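Local structure of laminin subunit ALPHA-1 (Mus musculus, 2JD4) at residues 118-122 with 123-127. The protein forms the C-terminal LG4-5 domain pair of a basement membrane laminin chain, which binds magnesium ions and probably helps hold laminin to the cell surface. The protein carries 4 engineered substitutions. Residues are numbered along the deposited sequence; the frame is centred on the assembly and turned at random.
Sequences FMTVD and GQESP
S126 and M119 face each other where the two strands of a tight hairpin begin to part. The backbone N of M119 donates to S126 OG at 3.2 Å, while S126 N returns a shorter bond to M119 O at 2.9 Å. The hydroxyl reaches M119 N because chi1 of 73° swings OG between its own backbone N and carbonyl carbon; a side-chain oxygen thus accepts the strand N-H. Losing the hydroxyl to an alanine here is likely to leave M119 N without this acceptor and to weaken the pairing at the open end of the hairpin. On one face of the sheet, E125 lies with its chain extended, CG anti to the backbone N (chi1 -167°), across the F118 ring. Its CG is 3.7 Å from F118 CD1, OE2 sits over one ring face, and the carboxylate is tilted 29° from the ring plane. The same CG passes T120 OG1 at 3.7 Å, whereas T120 CG2 packs on the carbonyl carbon of G123. The other face carries M119, which runs to L81, F83 and V94, and V121 with Q124, both touching H96 and A98. V121 N bonds Q124 O at 3.2 Å across the hydrogen-bonded pair. The D122 carboxylate is hydrogen-bonded through OD2 to H106 ND1 and through OD1 to T107 N, at the start of the neighbouring strand 106-113. With D122 and G123 at its corners, the chain reverses through a type I' turn, the classic connection of a two-residue beta hairpin, here joining strands 116-121 and 124-130 in the beta sandwich of a laminin G domain.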
ATOM      1  N   PHE A 118      11.435  -3.801 -26.826  1.00 28.29           N
ATOM      2  CA  PHE A 118      11.337  -5.063 -26.096  1.00 28.46           C
ATOM      3  C   PHE A 118      11.617  -4.899 -24.598  1.00 25.14           C
ATOM      4  O   PHE A 118      12.064  -3.843 -24.155  1.00 21.07           O
ATOM      5  CB  PHE A 118      12.279  -6.103 -26.717  1.00 31.16           C
ATOM      6  CG  PHE A 118      13.735  -5.729 -26.664  1.00 32.55           C
ATOM      7  CD1 PHE A 118      14.547  -6.183 -25.629  1.00 35.14           C
ATOM      8  CD2 PHE A 118      14.292  -4.918 -27.647  1.00 31.32           C
ATOM      9  CE1 PHE A 118      15.898  -5.833 -25.574  1.00 37.07           C
ATOM     10  CE2 PHE A 118      15.640  -4.561 -27.602  1.00 32.16           C
ATOM     11  CZ  PHE A 118      16.442  -5.018 -26.566  1.00 35.86           C
ATOM     12  N   MET A 119      11.339  -5.946 -23.828  1.00 24.92           N
ATOM     13  CA  MET A 119      11.540  -5.914 -22.380  1.00 28.46           C
ATOM     14  C   MET A 119      12.318  -7.120 -21.893  1.00 27.88           C
ATOM     15  O   MET A 119      12.261  -8.190 -22.495  1.00 32.46           O
ATOM     16  CB  MET A 119      10.202  -5.913 -21.650  1.00 29.11           C
ATOM     17  CG  MET A 119       9.237  -4.833 -22.051  1.00 31.24           C
ATOM     18  SD  MET A 119       7.723  -5.041 -21.102  1.00 37.79           S
ATOM     19  CE  MET A 119       8.365  -4.619 -19.445  1.00 23.66           C
ATOM     20  N   THR A 120      13.018  -6.949 -20.777  1.00 27.15           N
ATOM     21  CA  THR A 120      13.795  -8.033 -20.191  1.00 25.90           C
ATOM     22  C   THR A 120      13.618  -8.033 -18.676  1.00 24.82           C
ATOM     23  O   THR A 120      13.667  -6.981 -18.041  1.00 26.38           O
ATOM     24  CB  THR A 120      15.305  -7.877 -20.497  1.00 23.85           C
ATOM     25  OG1 THR A 120      15.497  -7.702 -21.907  1.00 28.40           O
ATOM     26  CG2 THR A 120      16.068  -9.108 -20.037  1.00 21.76           C
ATOM     27  N   VAL A 121      13.386  -9.209 -18.107  1.00 23.66           N
ATOM     28  CA  VAL A 121      13.245  -9.343 -16.662  1.00 25.14           C
ATOM     29  C   VAL A 121      14.130 -10.504 -16.239  1.00 24.54           C
ATOM     30  O   VAL A 121      13.975 -11.622 -16.722  1.00 26.27           O
ATOM     31  CB  VAL A 121      11.780  -9.619 -16.229  1.00 25.03           C
ATOM     32  CG1 VAL A 121      11.713  -9.822 -14.705  1.00 23.49           C
ATOM     33  CG2 VAL A 121      10.888  -8.443 -16.629  1.00 20.88           C
ATOM     34  N   ASP A 122      15.073 -10.225 -15.347  1.00 24.12           N
ATOM     35  CA  ASP A 122      16.006 -11.232 -14.868  1.00 25.26           C
ATOM     36  C   ASP A 122      16.682 -11.970 -16.024  1.00 24.55           C
ATOM     37  O   ASP A 122      16.850 -13.182 -15.973  1.00 23.40           O
ATOM     38  CB  ASP A 122      15.302 -12.241 -13.952  1.00 26.71           C
ATOM     39  CG  ASP A 122      14.735 -11.597 -12.693  1.00 29.79           C
ATOM     40  OD1 ASP A 122      15.372 -10.665 -12.164  1.00 28.65           O
ATOM     41  OD2 ASP A 122      13.657 -12.029 -12.227  1.00 27.85           O
ATOM     42  N   GLY A 123      17.053 -11.234 -17.067  1.00 27.26           N
ATOM     43  CA  GLY A 123      17.730 -11.839 -18.204  1.00 27.86           C
ATOM     44  C   GLY A 123      16.874 -12.485 -19.282  1.00 31.75           C
ATOM     45  O   GLY A 123      17.372 -12.763 -20.379  1.00 30.25           O
ATOM     46  N   GLN A 124      15.603 -12.741 -18.987  1.00 31.57           N
ATOM     47  CA  GLN A 124      14.712 -13.356 -19.968  1.00 34.19           C
ATOM     48  C   GLN A 124      14.142 -12.251 -20.853  1.00 33.86           C
ATOM     49  O   GLN A 124      13.351 -11.426 -20.403  1.00 31.45           O
ATOM     50  CB  GLN A 124      13.583 -14.132 -19.263  1.00 37.27           C
ATOM     51  CG  GLN A 124      12.614 -13.274 -18.448  1.00 44.38           C
ATOM     52  CD  GLN A 124      11.729 -14.084 -17.503  1.00 48.11           C
ATOM     53  OE1 GLN A 124      10.961 -14.952 -17.932  1.00 49.20           O
ATOM     54  NE2 GLN A 124      11.831 -13.794 -16.208  1.00 43.79           N
ATOM     55  N   GLU A 125      14.562 -12.240 -22.116  1.00 33.03           N
ATOM     56  CA  GLU A 125      14.129 -11.225 -23.070  1.00 34.40           C
ATOM     57  C   GLU A 125      12.843 -11.624 -23.788  1.00 36.30           C
ATOM     58  O   GLU A 125      12.675 -12.777 -24.187  1.00 37.15           O
ATOM     59  CB  GLU A 125      15.250 -10.973 -24.091  1.00 33.98           C
ATOM     60  CG  GLU A 125      15.069  -9.734 -24.958  1.00 34.55           C
ATOM     61  CD  GLU A 125      16.249  -9.490 -25.895  1.00 36.75           C
ATOM     62  OE1 GLU A 125      17.394  -9.352 -25.411  1.00 34.53           O
ATOM     63  OE2 GLU A 125      16.029  -9.434 -27.122  1.00 32.72           O
ATOM     64  N   SER A 126      11.933 -10.664 -23.940  1.00 36.71           N
ATOM     65  CA  SER A 126      10.661 -10.908 -24.619  1.00 35.38           C
ATOM     66  C   SER A 126      10.832 -10.663 -26.113  1.00 35.05           C
ATOM     67  O   SER A 126      11.769  -9.992 -26.534  1.00 32.45           O
ATOM     68  CB  SER A 126       9.588  -9.954 -24.100  1.00 34.59           C
ATOM     69  OG  SER A 126       9.821  -8.642 -24.588  1.00 35.96           O
ATOM     70  N   PRO A 127       9.931 -11.210 -26.941  1.00 35.70           N
ATOM     71  CA  PRO A 127      10.078 -10.975 -28.379  1.00 36.31           C
ATOM     72  C   PRO A 127       9.911  -9.483 -28.664  1.00 37.45           C
ATOM     73  O   PRO A 127       9.263  -8.769 -27.895  1.00 36.22           O
ATOM     74  CB  PRO A 127       8.953 -11.818 -28.977  1.00 35.96           C
ATOM     75  CG  PRO A 127       8.890 -12.983 -28.032  1.00 34.03           C
ATOM     76  CD  PRO A 127       8.963 -12.291 -26.682  1.00 38.31           C
TER